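PDB 4R4X: pngf-ii from Elizabethkingia meningoseptica, which probably hydrolyses the amide link between N-glycans and asparagine side chains, releasing the sugar from glycoproteins as a peptide:N-glycosidase. Local coordinates for residues A[47-52]-A[60-65]. Numbering follows the deposited sequence.
With ZN (zinc ion), chain B.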
loop_
_atom_site.group_PDB
_atom_site.type_symbol
_atom_site.label_atom_id
_atom_site.label_comp_id
_atom_site.label_asym_id
_atom_site.label_seq_id
_atom_site.Cartn_x
_atom_site.Cartn_y
_atom_site.Cartn_z
ATOM N N PRO A 47 5.862 -0.775 -18.245
ATOM C CA PRO A 47 7.087 -0.104 -18.665
ATOM C C PRO A 47 7.988 -1.064 -19.415
ATOM O O PRO A 47 7.995 -2.245 -19.118
ATOM C CB PRO A 47 7.729 0.288 -17.339
ATOM C CG PRO A 47 7.340 -0.811 -16.410
ATOM C CD PRO A 47 5.963 -1.280 -16.866
ATOM N N PHE A 48 8.731 -0.563 -20.401
ATOM C CA PHE A 48 9.751 -1.353 -21.056
ATOM C C PHE A 48 11.016 -0.517 -21.237
ATOM O O PHE A 48 10.963 0.707 -21.148
ATOM C CB PHE A 48 9.254 -1.969 -22.376
ATOM C CG PHE A 48 8.910 -0.977 -23.453
ATOM C CD1 PHE A 48 9.882 -0.432 -24.251
ATOM C CD2 PHE A 48 7.585 -0.645 -23.705
ATOM C CE1 PHE A 48 9.561 0.462 -25.260
ATOM C CE2 PHE A 48 7.256 0.258 -24.701
ATOM C CZ PHE A 48 8.249 0.792 -25.499
ATOM N N GLU A 49 12.138 -1.193 -21.438
ATOM C CA GLU A 49 13.432 -0.519 -21.541
ATOM C C GLU A 49 14.202 -0.847 -22.797
ATOM O O GLU A 49 14.113 -1.949 -23.354
ATOM C CB GLU A 49 14.310 -0.853 -20.352
ATOM C CG GLU A 49 13.841 -0.256 -19.040
ATOM C CD GLU A 49 14.731 -0.715 -17.914
ATOM O OE1 GLU A 49 15.770 -0.046 -17.673
ATOM O OE2 GLU A 49 14.393 -1.757 -17.308
ATOM N N VAL A 50 14.994 0.128 -23.203
ATOM C CA VAL A 50 15.934 -0.013 -24.300
ATOM C C VAL A 50 17.293 0.512 -23.833
ATOM O O VAL A 50 17.364 1.406 -22.988
ATOM C CB VAL A 50 15.371 0.812 -25.497
ATOM C CG1 VAL A 50 16.448 1.381 -26.376
ATOM C CG2 VAL A 50 14.363 -0.016 -26.279
ATOM N N ASN A 51 18.374 -0.025 -24.397
ATOM C CA ASN A 51 19.706 0.475 -24.100
ATOM C C ASN A 51 20.385 0.992 -25.390
ATOM O O ASN A 51 20.177 0.455 -26.465
ATOM C CB ASN A 51 20.469 -0.671 -23.437
ATOM C CG ASN A 51 21.877 -0.303 -23.057
ATOM O OD1 ASN A 51 22.135 0.114 -21.922
ATOM N ND2 ASN A 51 22.804 -0.479 -23.980
ATOM N N GLU A 52 21.168 2.060 -25.291
ATOM C CA GLU A 52 21.957 2.540 -26.419
ATOM C C GLU A 52 23.339 2.909 -25.936
ATOM O O GLU A 52 23.494 3.495 -24.863
ATOM C CB GLU A 52 21.324 3.752 -27.090
ATOM C CG GLU A 52 19.985 3.466 -27.750
ATOM C CD GLU A 52 19.533 4.560 -28.709
ATOM O OE1 GLU A 52 20.048 5.694 -28.624
ATOM O OE2 GLU A 52 18.656 4.288 -29.561
ATOM N N VAL A 60 26.818 4.778 -21.960
ATOM C CA VAL A 60 25.716 3.826 -21.958
ATOM C C VAL A 60 24.454 4.559 -21.472
ATOM O O VAL A 60 24.428 5.132 -20.362
ATOM C CB VAL A 60 26.027 2.641 -21.040
ATOM C CG1 VAL A 60 24.908 1.607 -21.035
ATOM C CG2 VAL A 60 27.346 1.992 -21.452
ATOM N N SER A 61 23.421 4.552 -22.307
ATOM C CA SER A 61 22.146 5.189 -21.967
ATOM C C SER A 61 21.051 4.140 -21.859
ATOM O O SER A 61 20.886 3.299 -22.737
ATOM C CB SER A 61 21.770 6.235 -23.001
ATOM O OG SER A 61 22.661 7.340 -22.945
ATOM N N GLN A 62 20.329 4.188 -20.752
ATOM C CA GLN A 62 19.218 3.315 -20.513
ATOM C C GLN A 62 17.950 4.160 -20.565
ATOM O O GLN A 62 17.865 5.181 -19.897
ATOM C CB GLN A 62 19.371 2.663 -19.139
ATOM C CG GLN A 62 18.475 1.467 -18.937
ATOM C CD GLN A 62 18.912 0.233 -19.708
ATOM O OE1 GLN A 62 20.073 0.084 -20.104
ATOM N NE2 GLN A 62 17.979 -0.677 -19.900
ATOM N N PHE A 63 16.973 3.710 -21.332
ATOM C CA PHE A 63 15.721 4.431 -21.540
ATOM C C PHE A 63 14.578 3.568 -21.050
ATOM O O PHE A 63 14.518 2.396 -21.392
ATOM C CB PHE A 63 15.477 4.677 -23.035
ATOM C CG PHE A 63 16.543 5.473 -23.711
ATOM C CD1 PHE A 63 17.659 4.850 -24.235
ATOM C CD2 PHE A 63 16.426 6.855 -23.840
ATOM C CE1 PHE A 63 18.645 5.598 -24.878
ATOM C CE2 PHE A 63 17.411 7.601 -24.471
ATOM C CZ PHE A 63 18.525 6.970 -24.996
ATOM N N ALA A 64 13.646 4.173 -20.330
ATOM C CA ALA A 64 12.449 3.499 -19.864
ATOM C C ALA A 64 11.217 4.189 -20.437
ATOM O O ALA A 64 11.039 5.386 -20.257
ATOM C CB ALA A 64 12.399 3.494 -18.333
ATOM N N PHE A 65 10.380 3.411 -21.111
ATOM C CA PHE A 65 9.168 3.918 -21.725
ATOM C C PHE A 65 8.064 3.654 -20.705
ATOM O O PHE A 65 7.751 2.520 -20.445
ATOM C CB PHE A 65 8.893 3.180 -23.036
ATOM C CG PHE A 65 9.895 3.483 -24.126
ATOM C CD1 PHE A 65 11.245 3.201 -23.960
ATOM C CD2 PHE A 65 9.475 4.036 -25.331
ATOM C CE1 PHE A 65 12.166 3.479 -24.967
ATOM C CE2 PHE A 65 10.394 4.314 -26.341
ATOM C CZ PHE A 65 11.742 4.035 -26.153
HETATM ZN ZN ZN B . 19.668 6.246 -30.776
#
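Phe48 and Phe65 face each other as a hydrogen-bonded antiparallel pair, and so do Val50 with Phe63 and Glu52 with Ser61. In each, both N-H groups and both carbonyls are used: Phe65 N to Phe48 O is 2.8 Å (N-H...O angle 173°), whereas the return bond, Phe48 N to Phe65 O, stretches to 3.2 Å. Six such bonds join these parts of the hairpin of strands 48-54 and 59-65 in the N-terminal domain; strand 31-36 flanks the first and strand 70-76 the second, backbone bonds running outward from Asn51 to Leu34 and Gln62 to Thr74. Residues of the non-hydrogen-bonded pairs add CA-H...O contacts to neighbouring carbonyls, Glu49 CA lying 3.1 Å from Phe63 O. On their face, Gln62 bends at chi2 (73°) so that NE2 donates a hydrogen bond to Glu49 OE1, 3.2 Å away, from 67° out of the carboxylate plane; OE1 is also hydrogen-bonded to Tyr176 of helix 173-182. Opposite, the Phe48 and Phe65 rings form an offset stack, centroids 4.5 Å apart. Farther along, Glu52 CG passes 3.8 Å from Phe63 CE1, and its carboxylate grips zinc with both oxygens, OE1 at 2.3 Å and OE2 at 2.5 Å, Asp159 also binding.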